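Local coordinates for B-type Cna protein (Enterococcus faecium, PDB 6FWY), which is of unknown function but carries a thioester domain of a cell-wall-anchored surface protein, a class of domain that probably attaches bacteria covalently to host targets, at residues 71-76 against 245-250; 78-83 against 152-157; 25-30 against 119-124; 19-24 against 127-132. All coordinates share one frame; numbering follows the deposited sequence.

Contact 1 (71-76 against 245-250); sequences KGAGSD and NPFTFD
Gly72 O takes two hydrogen bonds from a single residue, Thr248: the backbone N at 2.8 Å, nearly straight at 177°, and the hydroxyl OG1 at 3.0 Å, both arriving from one face of the carbonyl plane. The pairing is antiparallel, between strands 67-73 and 231-250, and it contains a classic beta bulge in which Lys71 and Gly72 both lie opposite Thr248. Thr248 O accepts from both, from Lys71 N at 2.9 Å and from Gly72 N at 3.3 Å. Thr248 holds OG1 between its backbone N and its carbonyl carbon (chi1 62°), which places the hydroxyl beside the glycine, and CB of Lys71 packs against the same OG1. Ala73 and Phe247 form a non-hydrogen-bonded pair, with Phe247 CD1 near Ala73 CA and the edge of the ring turned to Gly72 O. Strand 258-277 flanks 231-250 on its other edge, where Phe247 and Phe249 pack against Ile262. Past the strand end, Gly74 N donates to Pro246 O at 2.8 Å, and Ser75, at the N-cap of helix 76-84, caps it with weak bonds to OG. One water ties this end together, donating to Gly74 O at 2.9 Å and to Pro246 O at 3.0 Å.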
# COMPACT_ATOMS: atom_id res chain seq x y z
N LYS A 71 13.03 6.80 -5.39
CA LYS A 71 13.91 5.79 -5.93
C LYS A 71 13.12 4.63 -6.56
O LYS A 71 13.38 4.27 -7.70
CB LYS A 71 14.83 5.26 -4.83
CG LYS A 71 15.84 4.24 -5.30
CD LYS A 71 16.64 3.76 -4.09
CE LYS A 71 17.33 2.41 -4.28
NZ LYS A 71 18.47 2.48 -5.23
N GLY A 72 12.19 4.05 -5.81
CA GLY A 72 11.40 2.93 -6.31
C GLY A 72 10.27 2.48 -5.40
O GLY A 72 10.06 3.02 -4.30
N ALA A 73 9.53 1.50 -5.90
CA ALA A 73 8.35 0.98 -5.19
C ALA A 73 8.80 -0.15 -4.30
O ALA A 73 9.48 -1.05 -4.74
CB ALA A 73 7.33 0.48 -6.20
N GLY A 74 8.40 -0.11 -3.03
CA GLY A 74 8.76 -1.19 -2.08
C GLY A 74 8.06 -2.49 -2.41
O GLY A 74 6.91 -2.50 -2.87
N SER A 75 8.75 -3.61 -2.19
CA SER A 75 8.16 -4.92 -2.47
C SER A 75 7.03 -5.29 -1.49
O SER A 75 6.82 -4.63 -0.48
CB SER A 75 9.24 -5.99 -2.41
OG SER A 75 9.69 -6.13 -1.08
N ASP A 76 6.32 -6.37 -1.79
CA ASP A 76 5.33 -6.92 -0.87
C ASP A 76 5.93 -7.27 0.50
O ASP A 76 5.25 -7.16 1.52
CB ASP A 76 4.63 -8.13 -1.50
CG ASP A 76 3.75 -7.77 -2.70
OD1 ASP A 76 3.49 -6.54 -2.93
OD2 ASP A 76 3.34 -8.71 -3.43
N ASN A 245 1.03 2.64 0.14
CA ASN A 245 2.03 1.63 -0.28
C ASN A 245 3.45 2.06 0.15
O ASN A 245 3.69 3.24 0.39
CB ASN A 245 2.03 1.49 -1.82
CG ASN A 245 0.66 1.12 -2.40
OD1 ASN A 245 -0.33 1.01 -1.68
ND2 ASN A 245 0.62 0.94 -3.69
N PRO A 246 4.38 1.10 0.27
CA PRO A 246 5.74 1.45 0.65
C PRO A 246 6.56 1.93 -0.53
O PRO A 246 6.52 1.31 -1.59
CB PRO A 246 6.31 0.13 1.20
CG PRO A 246 5.60 -0.90 0.42
CD PRO A 246 4.21 -0.36 0.20
N PHE A 247 7.31 3.01 -0.34
CA PHE A 247 8.20 3.55 -1.37
C PHE A 247 9.59 3.81 -0.81
O PHE A 247 9.75 4.13 0.37
CB PHE A 247 7.61 4.82 -1.98
CG PHE A 247 6.29 4.59 -2.67
CD1 PHE A 247 6.23 4.04 -3.93
CD2 PHE A 247 5.11 4.92 -2.02
CE1 PHE A 247 5.01 3.81 -4.55
CE2 PHE A 247 3.87 4.73 -2.64
CZ PHE A 247 3.82 4.17 -3.91
N THR A 248 10.60 3.68 -1.66
CA THR A 248 11.99 3.90 -1.28
C THR A 248 12.48 5.21 -1.85
O THR A 248 12.07 5.61 -2.96
CB THR A 248 12.91 2.79 -1.81
OG1 THR A 248 12.85 2.79 -3.24
CG2 THR A 248 12.47 1.43 -1.27
N PHE A 249 13.36 5.85 -1.10
CA PHE A 249 13.94 7.13 -1.45
C PHE A 249 15.46 7.15 -1.41
O PHE A 249 16.09 6.46 -0.61
CB PHE A 249 13.35 8.22 -0.55
CG PHE A 249 11.88 8.41 -0.76
CD1 PHE A 249 11.39 9.17 -1.82
CD2 PHE A 249 10.98 7.73 0.04
CE1 PHE A 249 10.04 9.32 -2.02
CE2 PHE A 249 9.61 7.85 -0.18
CZ PHE A 249 9.15 8.66 -1.21
N ASP A 250 16.04 7.98 -2.27
CA ASP A 250 17.45 7.94 -2.61
C ASP A 250 18.28 8.84 -1.70
O ASP A 250 18.19 10.04 -1.76
CB ASP A 250 17.60 8.31 -4.08
CG ASP A 250 19.03 8.16 -4.63
OD1 ASP A 250 19.99 7.85 -3.90
OD2 ASP A 250 19.16 8.41 -5.84
O HOH W 1 4.70 -0.58 -3.12

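Contact 2 (78-83 against 152-157); sequences FYRMFK and KDTPNT
This is a surface contact between a helix and an irregular segment: one side of helix 76-84 receives the loop that leads from helix 131-150 to strand 159-169. Tyr79 and Arg80 carry most of it. The Tyr79 ring lies against the backbone and ring of the Thr154-Pro155 step, with Pro155 CD 4.0 Å from the ring centroid and 20° off the normal, a CH-pi contact over the face. Pro155 N sits over the middle of the same face, and Thr154 C approaches Tyr79 CE2 at 3.4 Å. CG of Tyr79 is anti to its backbone N (chi1 172°), a setting that carries the ring out from the helix to the loop. The loop shapes itself at this point with an ST turn, in which Asn156 N donates to Thr154 OG1 at 3.1 Å. One residue along the helix, Arg80 bends at chi3 (-67°) and sends NH1 to Asp153 O at 2.8 Å; the oxygen is close to the guanidinium plane, whereas the donor stands above the plane of the carbonyl. The remaining guanidinium nitrogens turn to the end of helix 131-150, NH2 to Ala148 O and NE, weakly, to Tyr147 O, which fixes the rotation of the group. Asp153 OD2 bonds to Tyr147 OH. The extended Lys83 side chain crosses that of Asp153 at about a right angle, its NZ 4.0 Å from Asp153 OD2, longer than a salt bridge, where the opposite charges probably still attract weakly.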
# COMPACT_ATOMS: atom_id res chain seq x y z
N PHE A 78 8.36 -5.61 2.06
CA PHE A 78 8.41 -4.34 2.77
C PHE A 78 7.01 -3.85 3.18
O PHE A 78 6.85 -3.33 4.27
CB PHE A 78 9.17 -3.26 1.97
CG PHE A 78 10.68 -3.35 2.11
CD1 PHE A 78 11.31 -2.86 3.25
CD2 PHE A 78 11.45 -3.95 1.13
CE1 PHE A 78 12.69 -2.98 3.41
CE2 PHE A 78 12.85 -4.07 1.29
CZ PHE A 78 13.47 -3.56 2.41
N TYR A 79 6.01 -4.04 2.33
CA TYR A 79 4.62 -3.74 2.71
C TYR A 79 4.26 -4.45 3.98
O TYR A 79 3.81 -3.84 4.93
CB TYR A 79 3.63 -4.13 1.59
CG TYR A 79 2.18 -4.02 2.00
CD1 TYR A 79 1.55 -2.77 2.09
CD2 TYR A 79 1.44 -5.15 2.31
CE1 TYR A 79 0.21 -2.67 2.48
CE2 TYR A 79 0.11 -5.08 2.70
CZ TYR A 79 -0.50 -3.84 2.78
OH TYR A 79 -1.80 -3.76 3.15
N ARG A 80 4.49 -5.77 4.01
CA ARG A 80 4.17 -6.58 5.17
C ARG A 80 4.99 -6.23 6.40
O ARG A 80 4.47 -6.32 7.51
CB ARG A 80 4.29 -8.06 4.82
CG ARG A 80 3.14 -8.56 3.96
CD ARG A 80 3.10 -10.07 3.89
NE ARG A 80 4.26 -10.61 3.16
CZ ARG A 80 4.36 -10.75 1.84
NH1 ARG A 80 3.36 -10.41 1.01
NH2 ARG A 80 5.49 -11.27 1.34
N MET A 81 6.24 -5.82 6.22
CA MET A 81 7.06 -5.38 7.35
C MET A 81 6.36 -4.24 8.09
O MET A 81 6.27 -4.26 9.31
CB MET A 81 8.46 -4.95 6.91
CG MET A 81 9.35 -4.42 8.03
SD MET A 81 10.81 -3.56 7.39
CE MET A 81 10.11 -1.95 6.93
N PHE A 82 5.87 -3.25 7.33
CA PHE A 82 5.12 -2.15 7.92
C PHE A 82 3.82 -2.62 8.57
O PHE A 82 3.58 -2.30 9.71
CB PHE A 82 4.84 -1.05 6.89
CG PHE A 82 6.02 -0.19 6.57
CD1 PHE A 82 6.39 0.86 7.42
CD2 PHE A 82 6.77 -0.39 5.43
CE1 PHE A 82 7.48 1.67 7.13
CE2 PHE A 82 7.86 0.41 5.13
CZ PHE A 82 8.21 1.44 5.98
N LYS A 83 3.02 -3.38 7.85
CA LYS A 83 1.70 -3.86 8.35
C LYS A 83 1.82 -4.75 9.59
O LYS A 83 0.99 -4.66 10.49
CB LYS A 83 0.94 -4.60 7.26
CG LYS A 83 -0.52 -4.83 7.57
CD LYS A 83 -1.21 -5.77 6.60
CE LYS A 83 -2.58 -6.16 7.16
NZ LYS A 83 -3.48 -6.67 6.10
N LYS A 152 0.87 -13.48 3.17
CA LYS A 152 0.21 -13.40 1.86
C LYS A 152 -0.28 -12.00 1.46
O LYS A 152 -0.51 -11.77 0.27
CB LYS A 152 -1.00 -14.35 1.88
CG LYS A 152 -2.15 -13.71 2.68
CD LYS A 152 -3.18 -14.66 3.30
CE LYS A 152 -3.86 -14.00 4.50
NZ LYS A 152 -4.84 -14.93 5.13
N ASP A 153 -0.44 -11.09 2.42
CA ASP A 153 -1.09 -9.79 2.18
C ASP A 153 -0.19 -8.88 1.35
O ASP A 153 1.03 -8.87 1.51
CB ASP A 153 -1.46 -9.07 3.48
CG ASP A 153 -2.29 -9.93 4.41
OD1 ASP A 153 -3.44 -10.25 4.07
OD2 ASP A 153 -1.77 -10.28 5.51
N THR A 154 -0.84 -8.10 0.48
CA THR A 154 -0.18 -7.19 -0.45
C THR A 154 -0.96 -5.88 -0.45
O THR A 154 -2.07 -5.84 0.09
CB THR A 154 -0.17 -7.75 -1.89
OG1 THR A 154 -1.46 -7.58 -2.49
CG2 THR A 154 0.22 -9.27 -1.93
N PRO A 155 -0.41 -4.81 -1.07
CA PRO A 155 -1.18 -3.56 -1.23
C PRO A 155 -2.16 -3.55 -2.43
O PRO A 155 -2.62 -2.48 -2.84
CB PRO A 155 -0.08 -2.51 -1.40
CG PRO A 155 1.02 -3.25 -2.07
CD PRO A 155 0.99 -4.64 -1.52
N ASN A 156 -2.47 -4.72 -2.99
CA ASN A 156 -3.34 -4.85 -4.14
C ASN A 156 -4.70 -4.15 -3.95
O ASN A 156 -5.32 -4.23 -2.90
CB ASN A 156 -3.55 -6.35 -4.47
CG ASN A 156 -4.51 -6.57 -5.63
OD1 ASN A 156 -4.16 -6.30 -6.77
ND2 ASN A 156 -5.72 -7.06 -5.35
N THR A 157 -5.11 -3.42 -4.99
CA THR A 157 -6.42 -2.81 -5.09
C THR A 157 -7.33 -3.81 -5.80
O THR A 157 -7.04 -4.21 -6.92
CB THR A 157 -6.36 -1.47 -5.86
OG1 THR A 157 -5.63 -0.52 -5.08
CG2 THR A 157 -7.76 -0.90 -6.13

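Contact 3 (25-30 against 119-124); sequences IRVNMP and VSQIVW
Segments 25-30 and 119-124 run antiparallel, and strand 26-29 pairs with the short strand 122-123 that follows a 3-10 turn. Arg26 and Val123 make the hydrogen-bonded pair: Arg26 N donates to Val123 O at 3.0 Å in the carbonyl plane, and Val123 N returns to Arg26 O at 2.7 Å, standing above the plane of the Arg26 carbonyl. Val27 and Ile122 form the adjoining non-hydrogen-bonded pair, and Asn28 N then bonds to Gln121 O. Where the strand gives way to the 3-10 turn, a side chain continues the ladder. Gln121 stays extended beyond CG and brings NE2 to Asn28 O at 2.9 Å, the oxygen lying in the plane of the amide; OE1 of the same amide accepts from Lys118 N, so both ends of the group are held. On the face of Arg26 and Val123, Val123 CG2 lies across the Asn28 amide, 3.5 Å from ND2, while Asn28 OD1 accepts from Asn34 N. A water joins Asn28 ND2 to Ser120 O. Arg26 leads its guanidinium past Val123 CG1 to Ser125 OG. On the face of Val27 and Ile122, Ile25 CG2 touches Trp124 CE3 at 3.5 Å, the two side chains lying side by side, and Ile122 CG2 sits 3.4 Å over the centre of the indole. Tyr104 and Leu108 of helix 99-113 also pack on Ile25. The chemistry implies a short strand, 122-123, added beside 26-29: Asn28 and Arg26 find polar partners on one face, and Ile25, Ile122 and Trp124 pack toward helix 99-113.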
# COMPACT_ATOMS: atom_id res chain seq x y z
N ILE A 25 21.59 -6.02 19.25
CA ILE A 25 22.28 -7.08 18.56
C ILE A 25 23.54 -6.49 17.93
O ILE A 25 23.72 -5.29 17.91
CB ILE A 25 21.40 -7.75 17.46
CG1 ILE A 25 21.00 -6.79 16.34
CG2 ILE A 25 20.14 -8.37 18.07
CD1 ILE A 25 21.95 -6.67 15.17
N ARG A 26 24.39 -7.37 17.43
CA ARG A 26 25.55 -6.98 16.62
C ARG A 26 25.52 -7.87 15.39
O ARG A 26 24.71 -8.79 15.31
CB ARG A 26 26.85 -7.15 17.42
CG ARG A 26 26.91 -6.23 18.63
CD ARG A 26 28.02 -6.56 19.59
NE ARG A 26 27.75 -7.78 20.34
CZ ARG A 26 28.66 -8.44 21.06
NH1 ARG A 26 29.90 -8.00 21.16
NH2 ARG A 26 28.31 -9.55 21.71
N VAL A 27 26.39 -7.58 14.42
CA VAL A 27 26.46 -8.35 13.20
C VAL A 27 27.91 -8.63 12.83
O VAL A 27 28.73 -7.69 12.75
CB VAL A 27 25.80 -7.64 12.00
CG1 VAL A 27 25.84 -8.51 10.76
CG2 VAL A 27 24.35 -7.25 12.32
N ASN A 28 28.21 -9.92 12.61
CA ASN A 28 29.43 -10.33 11.96
C ASN A 28 29.38 -9.93 10.49
O ASN A 28 28.75 -10.57 9.66
CB ASN A 28 29.66 -11.86 12.08
CG ASN A 28 29.88 -12.30 13.51
OD1 ASN A 28 30.50 -11.60 14.30
ND2 ASN A 28 29.35 -13.46 13.85
N MET A 29 30.02 -8.81 10.20
CA MET A 29 30.13 -8.29 8.87
C MET A 29 31.40 -8.83 8.28
O MET A 29 32.31 -9.18 9.03
CB MET A 29 30.18 -6.76 8.93
CG MET A 29 28.81 -6.15 9.22
SD MET A 29 27.48 -6.51 8.04
CE MET A 29 27.60 -5.16 6.86
N PRO A 30 31.53 -8.82 6.94
CA PRO A 30 32.71 -9.45 6.33
C PRO A 30 34.11 -9.05 6.82
O PRO A 30 34.97 -9.92 6.90
CB PRO A 30 32.60 -9.07 4.87
CG PRO A 30 31.12 -8.94 4.64
CD PRO A 30 30.58 -8.32 5.92
N VAL A 119 20.56 -13.37 8.11
CA VAL A 119 20.17 -13.72 9.48
C VAL A 119 21.29 -14.49 10.20
O VAL A 119 21.50 -14.28 11.40
CB VAL A 119 18.82 -14.49 9.50
CG1 VAL A 119 18.52 -15.11 10.86
CG2 VAL A 119 17.65 -13.59 9.06
N SER A 120 22.02 -15.34 9.49
CA SER A 120 23.12 -16.08 10.08
C SER A 120 24.29 -15.19 10.55
O SER A 120 25.12 -15.64 11.33
CB SER A 120 23.65 -17.14 9.10
OG SER A 120 24.07 -16.55 7.88
N GLN A 121 24.38 -13.96 10.03
CA GLN A 121 25.37 -12.99 10.52
C GLN A 121 24.97 -12.28 11.83
O GLN A 121 25.81 -11.67 12.48
CB GLN A 121 25.69 -11.95 9.45
CG GLN A 121 26.32 -12.49 8.17
CD GLN A 121 26.31 -11.44 7.07
OE1 GLN A 121 25.55 -11.56 6.12
NE2 GLN A 121 27.12 -10.38 7.22
N ILE A 122 23.70 -12.34 12.22
CA ILE A 122 23.26 -11.63 13.42
C ILE A 122 23.80 -12.28 14.69
O ILE A 122 23.61 -13.46 14.89
CB ILE A 122 21.72 -11.51 13.49
CG1 ILE A 122 21.19 -10.71 12.29
CG2 ILE A 122 21.30 -10.79 14.78
CD1 ILE A 122 19.68 -10.74 12.11
N VAL A 123 24.48 -11.49 15.52
CA VAL A 123 24.92 -11.89 16.87
C VAL A 123 23.88 -11.41 17.89
O VAL A 123 23.69 -10.20 18.08
CB VAL A 123 26.35 -11.32 17.20
CG1 VAL A 123 26.79 -11.71 18.60
CG2 VAL A 123 27.36 -11.84 16.19
N TRP A 124 23.24 -12.35 18.57
CA TRP A 124 22.08 -12.06 19.43
C TRP A 124 22.51 -11.70 20.84
O TRP A 124 22.14 -12.36 21.80
CB TRP A 124 21.10 -13.24 19.43
CG TRP A 124 20.52 -13.44 18.07
CD1 TRP A 124 20.89 -14.38 17.15
CD2 TRP A 124 19.49 -12.65 17.45
NE1 TRP A 124 20.14 -14.24 16.01
CE2 TRP A 124 19.28 -13.18 16.16
CE3 TRP A 124 18.72 -11.55 17.87
CZ2 TRP A 124 18.33 -12.66 15.28
CZ3 TRP A 124 17.78 -11.02 17.00
CH2 TRP A 124 17.59 -11.58 15.71
O HOH W 2 28.07 -15.15 11.69

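Contact 4 (19-24 against 127-132); sequences VKTDGY and PNHTAA
The turn that links strands 11-21 and 26-29 is joined here to the segment leading into helix 131-150, and a His-carboxylate hydrogen bond carries the junction. His129 NE2 donates to Asp22 OD1 at 2.7 Å, using the syn lone pair of the oxygen and staying near the plane of the imidazole; carboxylate and ring planes stand 86° apart. The second carboxylate oxygen is engaged as well: Asn128 ND2 reaches Asp22 OD2 at 2.7 Å, almost straight. With CG between the backbone N and the carbonyl carbon (chi1 53°), the carboxylate points to Asn128 and His129, one oxygen to each. An ST turn shapes the backbone, Gly23 N donating to Thr21 OG1 at 3.0 Å. Tyr24 CD2 and CE2 lie over one face of the His129 imidazole, toward its rim, the two rings meeting obliquely at 38° with centroids 4.2 Å apart. The ring of His126 meets the same histidine. A bound tetraethylene glycol, probably from the crystallisation liquor, lies about 4 Å from the His129 side chain. Closest between the two rings are Tyr24 CE2 and His129 ND1, 3.4 Å apart.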
# COMPACT_ATOMS: atom_id res chain seq x y z
N VAL A 19 14.21 9.41 19.37
CA VAL A 19 14.48 8.05 19.81
C VAL A 19 15.73 7.48 19.11
O VAL A 19 15.87 7.56 17.90
CB VAL A 19 13.27 7.11 19.56
CG1 VAL A 19 13.63 5.65 19.88
CG2 VAL A 19 12.05 7.59 20.38
N LYS A 20 16.64 6.94 19.90
CA LYS A 20 17.83 6.29 19.34
C LYS A 20 18.32 5.19 20.26
O LYS A 20 18.02 5.19 21.46
CB LYS A 20 18.99 7.24 19.04
CG LYS A 20 18.67 8.48 18.29
CD LYS A 20 19.84 9.45 18.27
CE LYS A 20 19.41 10.67 17.45
NZ LYS A 20 20.57 11.59 17.22
N THR A 21 19.08 4.29 19.66
CA THR A 21 19.65 3.16 20.38
C THR A 21 20.99 2.76 19.76
O THR A 21 21.21 2.92 18.57
CB THR A 21 18.70 1.94 20.38
OG1 THR A 21 19.30 0.87 21.11
CG2 THR A 21 18.39 1.46 18.97
N ASP A 22 21.86 2.21 20.61
CA ASP A 22 23.09 1.58 20.16
C ASP A 22 22.86 0.16 19.63
O ASP A 22 23.81 -0.49 19.14
CB ASP A 22 24.15 1.62 21.29
CG ASP A 22 23.65 1.05 22.61
OD1 ASP A 22 22.54 0.47 22.68
OD2 ASP A 22 24.37 1.20 23.61
N GLY A 23 21.63 -0.35 19.75
CA GLY A 23 21.27 -1.65 19.19
C GLY A 23 21.25 -2.71 20.25
O GLY A 23 21.96 -2.61 21.25
N TYR A 24 20.41 -3.72 20.04
CA TYR A 24 20.27 -4.87 20.94
C TYR A 24 20.97 -6.14 20.42
O TYR A 24 20.93 -7.17 21.08
CB TYR A 24 18.78 -5.18 21.10
CG TYR A 24 18.06 -4.08 21.80
CD1 TYR A 24 17.54 -3.01 21.08
CD2 TYR A 24 17.90 -4.09 23.18
CE1 TYR A 24 16.89 -1.98 21.73
CE2 TYR A 24 17.23 -3.08 23.83
CZ TYR A 24 16.72 -2.04 23.10
OH TYR A 24 16.07 -1.03 23.76
N PRO A 127 26.77 -5.69 24.52
CA PRO A 127 27.33 -5.41 25.87
C PRO A 127 26.56 -4.44 26.79
O PRO A 127 26.77 -4.45 28.00
CB PRO A 127 28.73 -4.84 25.58
CG PRO A 127 28.71 -4.45 24.14
CD PRO A 127 27.73 -5.36 23.44
N ASN A 128 25.66 -3.63 26.21
CA ASN A 128 24.88 -2.60 26.93
C ASN A 128 23.42 -3.00 27.20
O ASN A 128 22.66 -2.20 27.72
CB ASN A 128 24.88 -1.27 26.13
CG ASN A 128 26.25 -0.63 26.06
OD1 ASN A 128 27.17 -1.03 26.78
ND2 ASN A 128 26.40 0.37 25.19
N HIS A 129 23.04 -4.22 26.81
CA HIS A 129 21.67 -4.70 27.03
C HIS A 129 21.67 -6.12 27.56
O HIS A 129 22.56 -6.92 27.23
CB HIS A 129 20.84 -4.58 25.75
CG HIS A 129 20.81 -3.19 25.18
ND1 HIS A 129 19.95 -2.21 25.64
CD2 HIS A 129 21.56 -2.61 24.22
CE1 HIS A 129 20.18 -1.09 24.97
NE2 HIS A 129 21.16 -1.30 24.11
N THR A 130 20.67 -6.44 28.37
CA THR A 130 20.60 -7.76 29.01
C THR A 130 20.16 -8.79 27.96
O THR A 130 19.63 -8.43 26.90
CB THR A 130 19.61 -7.79 30.19
OG1 THR A 130 18.28 -7.54 29.71
CG2 THR A 130 19.97 -6.76 31.27
N ALA A 131 20.38 -10.06 28.28
CA ALA A 131 19.93 -11.16 27.45
C ALA A 131 18.42 -11.16 27.25
O ALA A 131 17.94 -11.52 26.18
CB ALA A 131 20.39 -12.48 28.03
N ALA A 132 17.66 -10.78 28.28
CA ALA A 132 16.19 -10.73 28.21
C ALA A 132 15.70 -9.64 27.25
O ALA A 132 14.76 -9.87 26.48
CB ALA A 132 15.57 -10.56 29.59

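The four contacts form two groups. Contacts 1 and 2 touch, their centres 12 Å apart: Asp76 packs on Pro155, and Pro246 lies against Tyr79, so the strand pairing and the helix-loop packing share one boundary. Contacts 3 and 4 sit together about 31 Å from the centre of the chain, with their centres 14 Å apart, meeting where Arg26 NE lies 3.9 Å from Pro127 CD. The groups do not touch; contacts 1 and 3 are 25 Å apart between centres, yet contacts 1, 3 and 4 all reach one antiparallel sheet. Along the chain, contact 2 nests inside contact 1 and contact 3 inside contact 4, while the two groups interleave. The probable crystallisation molecule near His129 marks the end farther from contacts 1 and 2.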